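Local coordinates for NAD_Gly3P_dh, NAD-dependent glycerol-3-phosphate dehydrogenase (Streptosporangium roseum, PDB 5OCM), which binds NADP+ and, as an imine reductase of the beta-hydroxyacid dehydrogenase-related family, probably uses NADPH to reduce imines to amines, at residues 124-129 with 150-155; 5-10 with 61-66. One frame throughout, in Å; residues are numbered along the deposited sequence.

Interaction 1 of 2, residues 124-129 with 150-155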
# COMPACT_ATOMS: atom_id res chain seq x y z
N GLN A 124 -14.66 -12.46 5.28
CA GLN A 124 -15.86 -11.89 4.67
C GLN A 124 -15.78 -11.79 3.13
O GLN A 124 -16.80 -11.67 2.47
CB GLN A 124 -16.18 -10.49 5.23
CG GLN A 124 -16.25 -10.35 6.76
CD GLN A 124 -14.87 -9.93 7.39
OE1 GLN A 124 -13.92 -10.70 7.37
NE2 GLN A 124 -14.75 -8.59 7.90
N VAL A 125 -14.59 -11.80 2.55
CA VAL A 125 -14.41 -11.72 1.12
C VAL A 125 -14.31 -13.10 0.47
O VAL A 125 -14.63 -13.26 -0.72
CB VAL A 125 -13.20 -10.78 0.81
CG1 VAL A 125 -12.79 -10.82 -0.64
CG2 VAL A 125 -13.53 -9.37 1.26
N VAL A 126 -13.93 -14.11 1.25
CA VAL A 126 -13.91 -15.48 0.77
C VAL A 126 -15.31 -15.83 0.22
O VAL A 126 -16.33 -15.46 0.80
CB VAL A 126 -13.49 -16.45 1.86
CG1 VAL A 126 -13.81 -17.89 1.50
CG2 VAL A 126 -12.03 -16.30 2.15
N GLY A 127 -15.33 -16.51 -0.91
CA GLY A 127 -16.55 -16.91 -1.56
C GLY A 127 -17.13 -15.84 -2.47
O GLY A 127 -18.21 -16.03 -3.01
N THR A 128 -16.45 -14.73 -2.65
CA THR A 128 -16.85 -13.68 -3.59
C THR A 128 -15.84 -13.59 -4.71
O THR A 128 -14.71 -14.08 -4.65
CB THR A 128 -16.99 -12.30 -2.90
OG1 THR A 128 -15.68 -11.70 -2.60
CG2 THR A 128 -17.79 -12.40 -1.63
N ALA A 129 -16.25 -12.88 -5.74
CA ALA A 129 -15.43 -12.72 -6.93
C ALA A 129 -14.10 -12.04 -6.65
O ALA A 129 -13.12 -12.35 -7.27
CB ALA A 129 -16.18 -12.03 -8.09
N ARG A 150 -12.54 -22.90 -6.87
CA ARG A 150 -13.06 -21.58 -7.27
C ARG A 150 -14.25 -21.10 -6.46
O ARG A 150 -14.55 -19.89 -6.45
CB ARG A 150 -13.39 -21.51 -8.79
CG ARG A 150 -12.13 -21.34 -9.64
CD ARG A 150 -12.33 -21.38 -11.17
NE ARG A 150 -13.23 -20.26 -11.50
CZ ARG A 150 -12.86 -18.95 -11.59
NH1 ARG A 150 -11.59 -18.56 -11.47
NH2 ARG A 150 -13.81 -18.04 -11.81
N SER A 151 -14.93 -21.98 -5.71
CA SER A 151 -15.94 -21.54 -4.77
C SER A 151 -15.44 -20.54 -3.75
O SER A 151 -16.21 -19.75 -3.21
CB SER A 151 -16.57 -22.73 -4.02
OG SER A 151 -17.28 -23.53 -4.96
N LEU A 152 -14.15 -20.63 -3.43
CA LEU A 152 -13.53 -19.74 -2.43
C LEU A 152 -13.24 -18.36 -3.00
O LEU A 152 -13.11 -17.40 -2.25
CB LEU A 152 -12.28 -20.35 -1.88
CG LEU A 152 -12.41 -21.76 -1.31
CD1 LEU A 152 -11.08 -22.28 -0.83
CD2 LEU A 152 -13.46 -21.79 -0.19
N GLY A 153 -13.17 -18.25 -4.31
CA GLY A 153 -12.86 -16.98 -4.97
C GLY A 153 -12.52 -17.09 -6.42
O GLY A 153 -11.79 -18.00 -6.83
N ALA A 154 -13.01 -16.14 -7.19
CA ALA A 154 -12.70 -16.12 -8.63
C ALA A 154 -11.24 -15.80 -8.90
O ALA A 154 -10.76 -16.10 -9.96
CB ALA A 154 -13.60 -15.14 -9.40
N GLY A 155 -10.53 -15.23 -7.95
CA GLY A 155 -9.11 -14.96 -8.06
C GLY A 155 -8.22 -16.11 -7.70
O GLY A 155 -7.05 -15.93 -7.44
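Gly127 meets Leu152 backbone to backbone, through one hydrogen bond that joins the two segments. Gly127 N donates to Leu152 O at 2.7 Å. The N-H points almost straight at the oxygen (170°), yet the donor stands above the carbonyl plane, 55° out of it, and does not use a lone pair direction. Two CA-H...O contacts add to this bond. Gly127 CA lies 3.3 Å from Ser151 O, and Gly153 CA lies 3.5 Å from Thr128 O.

Gly127 is the third residue of a type II turn, Val125 to Thr128, where its positive phi suits glycine. The turn is closed by Val125 O, which accepts from both Thr128 N and Thr128 OG1. Thr128 OG1 lies 2.7 Å from Val125 O, in the carbonyl plane and on a lone pair, and this bond fixes the rotation of the threonine hydroxyl.

Apolar contact is sparse. Val126 has CG1 anti to the backbone N (chi1 164°), and this methyl lies 4.3 Å from Leu152 CD2. At the far end Ala129 CB lies 4.2 Å from Ala154 CB. The Ala154 methyl also rests against a carbonyl oxygen, with CB 3.5 Å from Ala129 O.

The contact joins the loop before strand 131-136 to the 3-10 turn and loop that follow helix 139-149. Helix 13-24 packs on it: Met14 touches Val126, while Leu18 and Phe22 touch Leu152. The hydroxyl of Ser151 is held by His27 and Asp25. Leu152 also reaches Leu133 and Tyr135 of strand 131-136. Gly155, which opens strand 155-160, is backbone-bonded to Ala131.

Interaction 2 of 2, residues 5-10 with 61-66. With NAP (NADP nicotinamide-adenine-dinucleotide phosphate), chain G.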
# COMPACT_ATOMS: atom_id res chain seq x y z
N ASP A 5 -18.51 -33.81 -0.87
CA ASP A 5 -17.61 -33.36 -1.94
C ASP A 5 -16.31 -32.77 -1.40
O ASP A 5 -15.28 -32.88 -2.04
CB ASP A 5 -18.32 -32.28 -2.79
CG ASP A 5 -19.58 -32.78 -3.44
OD1 ASP A 5 -19.58 -33.86 -3.99
OD2 ASP A 5 -20.59 -32.09 -3.37
N VAL A 6 -16.39 -32.13 -0.22
CA VAL A 6 -15.26 -31.43 0.36
C VAL A 6 -15.35 -31.45 1.88
O VAL A 6 -16.43 -31.38 2.43
CB VAL A 6 -15.12 -30.00 -0.25
CG1 VAL A 6 -16.28 -29.18 0.10
CG2 VAL A 6 -13.87 -29.30 0.27
N THR A 7 -14.22 -31.64 2.53
CA THR A 7 -14.03 -31.57 3.98
C THR A 7 -13.18 -30.34 4.34
O THR A 7 -12.19 -30.07 3.66
CB THR A 7 -13.37 -32.85 4.51
OG1 THR A 7 -14.34 -33.93 4.40
CG2 THR A 7 -12.95 -32.70 5.96
N VAL A 8 -13.60 -29.60 5.38
CA VAL A 8 -12.82 -28.56 5.96
C VAL A 8 -12.44 -28.97 7.39
O VAL A 8 -13.33 -29.28 8.24
CB VAL A 8 -13.54 -27.20 5.98
CG1 VAL A 8 -12.68 -26.13 6.66
CG2 VAL A 8 -13.92 -26.80 4.55
N LEU A 9 -11.13 -29.03 7.65
CA LEU A 9 -10.58 -29.24 8.98
C LEU A 9 -10.05 -27.91 9.51
O LEU A 9 -9.12 -27.36 8.93
CB LEU A 9 -9.44 -30.25 8.95
CG LEU A 9 -9.72 -31.57 8.25
CD1 LEU A 9 -8.48 -32.46 8.22
CD2 LEU A 9 -10.87 -32.32 8.91
N GLY A 10 -10.66 -27.43 10.58
CA GLY A 10 -10.32 -26.18 11.23
C GLY A 10 -11.40 -25.16 10.99
O GLY A 10 -11.64 -24.76 9.85
N PRO A 61 -13.42 -36.61 -1.19
CA PRO A 61 -12.20 -36.76 -2.01
C PRO A 61 -11.27 -35.56 -1.97
O PRO A 61 -10.15 -35.67 -2.48
CB PRO A 61 -12.75 -36.89 -3.44
CG PRO A 61 -14.07 -36.21 -3.40
CD PRO A 61 -14.62 -36.43 -2.02
N LEU A 62 -11.70 -34.45 -1.39
CA LEU A 62 -10.93 -33.19 -1.32
C LEU A 62 -11.00 -32.75 0.14
O LEU A 62 -12.10 -32.58 0.69
CB LEU A 62 -11.53 -32.14 -2.22
CG LEU A 62 -10.85 -30.80 -2.29
CD1 LEU A 62 -9.53 -30.95 -2.95
CD2 LEU A 62 -11.62 -29.75 -3.03
N VAL A 63 -9.83 -32.60 0.77
CA VAL A 63 -9.74 -32.28 2.18
C VAL A 63 -8.90 -31.02 2.34
O VAL A 63 -7.74 -30.96 1.95
CB VAL A 63 -9.06 -33.39 2.99
CG1 VAL A 63 -8.99 -33.01 4.49
CG2 VAL A 63 -9.78 -34.71 2.78
N VAL A 64 -9.53 -30.00 2.92
CA VAL A 64 -8.93 -28.67 3.05
C VAL A 64 -8.61 -28.46 4.55
O VAL A 64 -9.50 -28.64 5.39
CB VAL A 64 -9.90 -27.60 2.61
CG1 VAL A 64 -9.31 -26.19 2.82
CG2 VAL A 64 -10.22 -27.83 1.13
N VAL A 65 -7.38 -28.04 4.87
CA VAL A 65 -7.04 -27.77 6.25
C VAL A 65 -6.72 -26.29 6.40
O VAL A 65 -5.93 -25.74 5.60
CB VAL A 65 -5.88 -28.66 6.80
CG1 VAL A 65 -4.77 -28.88 5.89
CG2 VAL A 65 -5.45 -28.26 8.19
N CYS A 66 -7.25 -25.69 7.46
CA CYS A 66 -7.00 -24.26 7.74
C CYS A 66 -6.97 -24.07 9.24
O CYS A 66 -7.97 -23.78 9.86
CB CYS A 66 -8.01 -23.40 7.06
SG CYS A 66 -7.61 -21.62 7.23
PA NAP G . -8.26 -18.81 14.36
O1A NAP G . -9.63 -18.14 14.44
O2A NAP G . -7.44 -18.44 15.50
O5B NAP G . -8.38 -20.44 14.22
C5B NAP G . -7.26 -21.26 14.55
C4B NAP G . -7.75 -22.64 14.21
O4B NAP G . -6.71 -23.60 14.31
C3B NAP G . -8.93 -23.16 15.09
O3B NAP G . -9.87 -23.94 14.31
C2B NAP G . -8.17 -24.05 16.09
O2B NAP G . -8.99 -25.01 16.78
C1B NAP G . -7.14 -24.67 15.19
N9A NAP G . -6.01 -25.25 15.89
C8A NAP G . -5.02 -24.63 16.54
N7A NAP G . -4.16 -25.50 17.05
C5A NAP G . -4.62 -26.72 16.71
C6A NAP G . -4.18 -28.08 16.93
N6A NAP G . -3.01 -28.33 17.64
N1A NAP G . -4.97 -29.09 16.50
C2A NAP G . -6.11 -28.87 15.81
N3A NAP G . -6.58 -27.63 15.54
C4A NAP G . -5.85 -26.57 15.97
O3 NAP G . -7.41 -18.42 13.08
PN NAP G . -8.06 -18.05 11.62
O1N NAP G . -8.17 -16.59 11.50
O2N NAP G . -9.15 -19.07 11.24
O5D NAP G . -6.69 -18.41 10.83
C5D NAP G . -6.48 -19.77 10.42
C4D NAP G . -5.35 -19.75 9.41
O4D NAP G . -5.79 -18.94 8.24
C3D NAP G . -4.06 -19.16 10.02
O3D NAP G . -2.90 -19.85 9.52
C2D NAP G . -4.13 -17.72 9.47
O2D NAP G . -2.88 -17.02 9.39
C1D NAP G . -4.79 -17.98 8.09
N1N NAP G . -5.43 -16.80 7.53
C2N NAP G . -6.38 -16.17 8.19
C3N NAP G . -6.97 -15.01 7.65
C7N NAP G . -7.99 -14.21 8.37
O7N NAP G . -8.30 -13.13 7.82
N7N NAP G . -8.48 -14.61 9.51
C4N NAP G . -6.60 -14.57 6.37
C5N NAP G . -5.67 -15.34 5.67
C6N NAP G . -5.12 -16.45 6.29
P2B NAP G . -9.77 -24.57 18.12
O1X NAP G . -11.00 -23.87 17.66
O2X NAP G . -9.92 -25.91 18.77
O3X NAP G . -8.73 -23.79 18.93
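Thr7 and Leu9 carry the backbone bonding of strand 6-9 to strand 62-65. The two strands run parallel, 4.7 Å apart at closest approach and turned 20° against each other. Four bonds join them, all nearly straight at the hydrogen. Thr7 N donates to Leu62 O at 3.0 Å, and Thr7 O accepts from Val64 N at 2.8 Å. Leu9 N then donates to Val64 O at 2.8 Å, and Leu9 O accepts from Cys66 N at 2.9 Å.

Val6 and Val8 bond the other way, to Ala28, Thr30 and Trp32, on and beside strand 29-32. Strand 6-9 is thus satisfied on both edges. The Thr7 hydroxyl is bonded to Ser60 OG and Ala56 O. Asp5 OD2 takes the amide of Ala28. Gly10 O is buried with no partner in the model.

Apart from Thr7, the strand side chains are apolar. Thr7, Leu9, Val63 and Val65 share one face. There Val63 CG1, anti to its own amide nitrogen (chi1 -180°), meets Leu9 CD1 at 3.8 Å. Val6 and Leu62 lie side by side, and Val6 CG2 also touches Val64 CG2.

Just beyond the C-terminal ends of both strands the chain meets the cofactor. Cys66 SG is 3.4 Å from O4D of the nicotinamide ribose, and Gly10 CA is 3.8 Å from O3B of the adenosine ribose. Gly10 fits the first glycine of a Rossmann GxGxxG pattern. It has a positive phi (109°), and its CA lies close to Cys66 O. The chemistry is that of a central Rossmann strand pair: backbone polarity is largely spent within the sheet, and the residues just past the strands lie against NADP+.

How the interactions relate
Both contacts lie in the N-terminal NAD-binding domain. Interaction 2 is inside its mixed sheet, where it pairs two central parallel strands. Interaction 1 is in loops that lead into two later strands, 131-136 and 155-160, the latter outermost in this chain. Interaction 2 comes first along the chain and closes before interaction 1 opens. Their centres lie 16 Å apart, and their nearest atoms stay about 6 Å apart without touching. Helix 13-24 is shared: it packs on both, and its Met14, which binds NADP+, touches Val126 of one and Cys66 of the other. The helix therefore links the central strands beside the cofactor to the later loops of the domain.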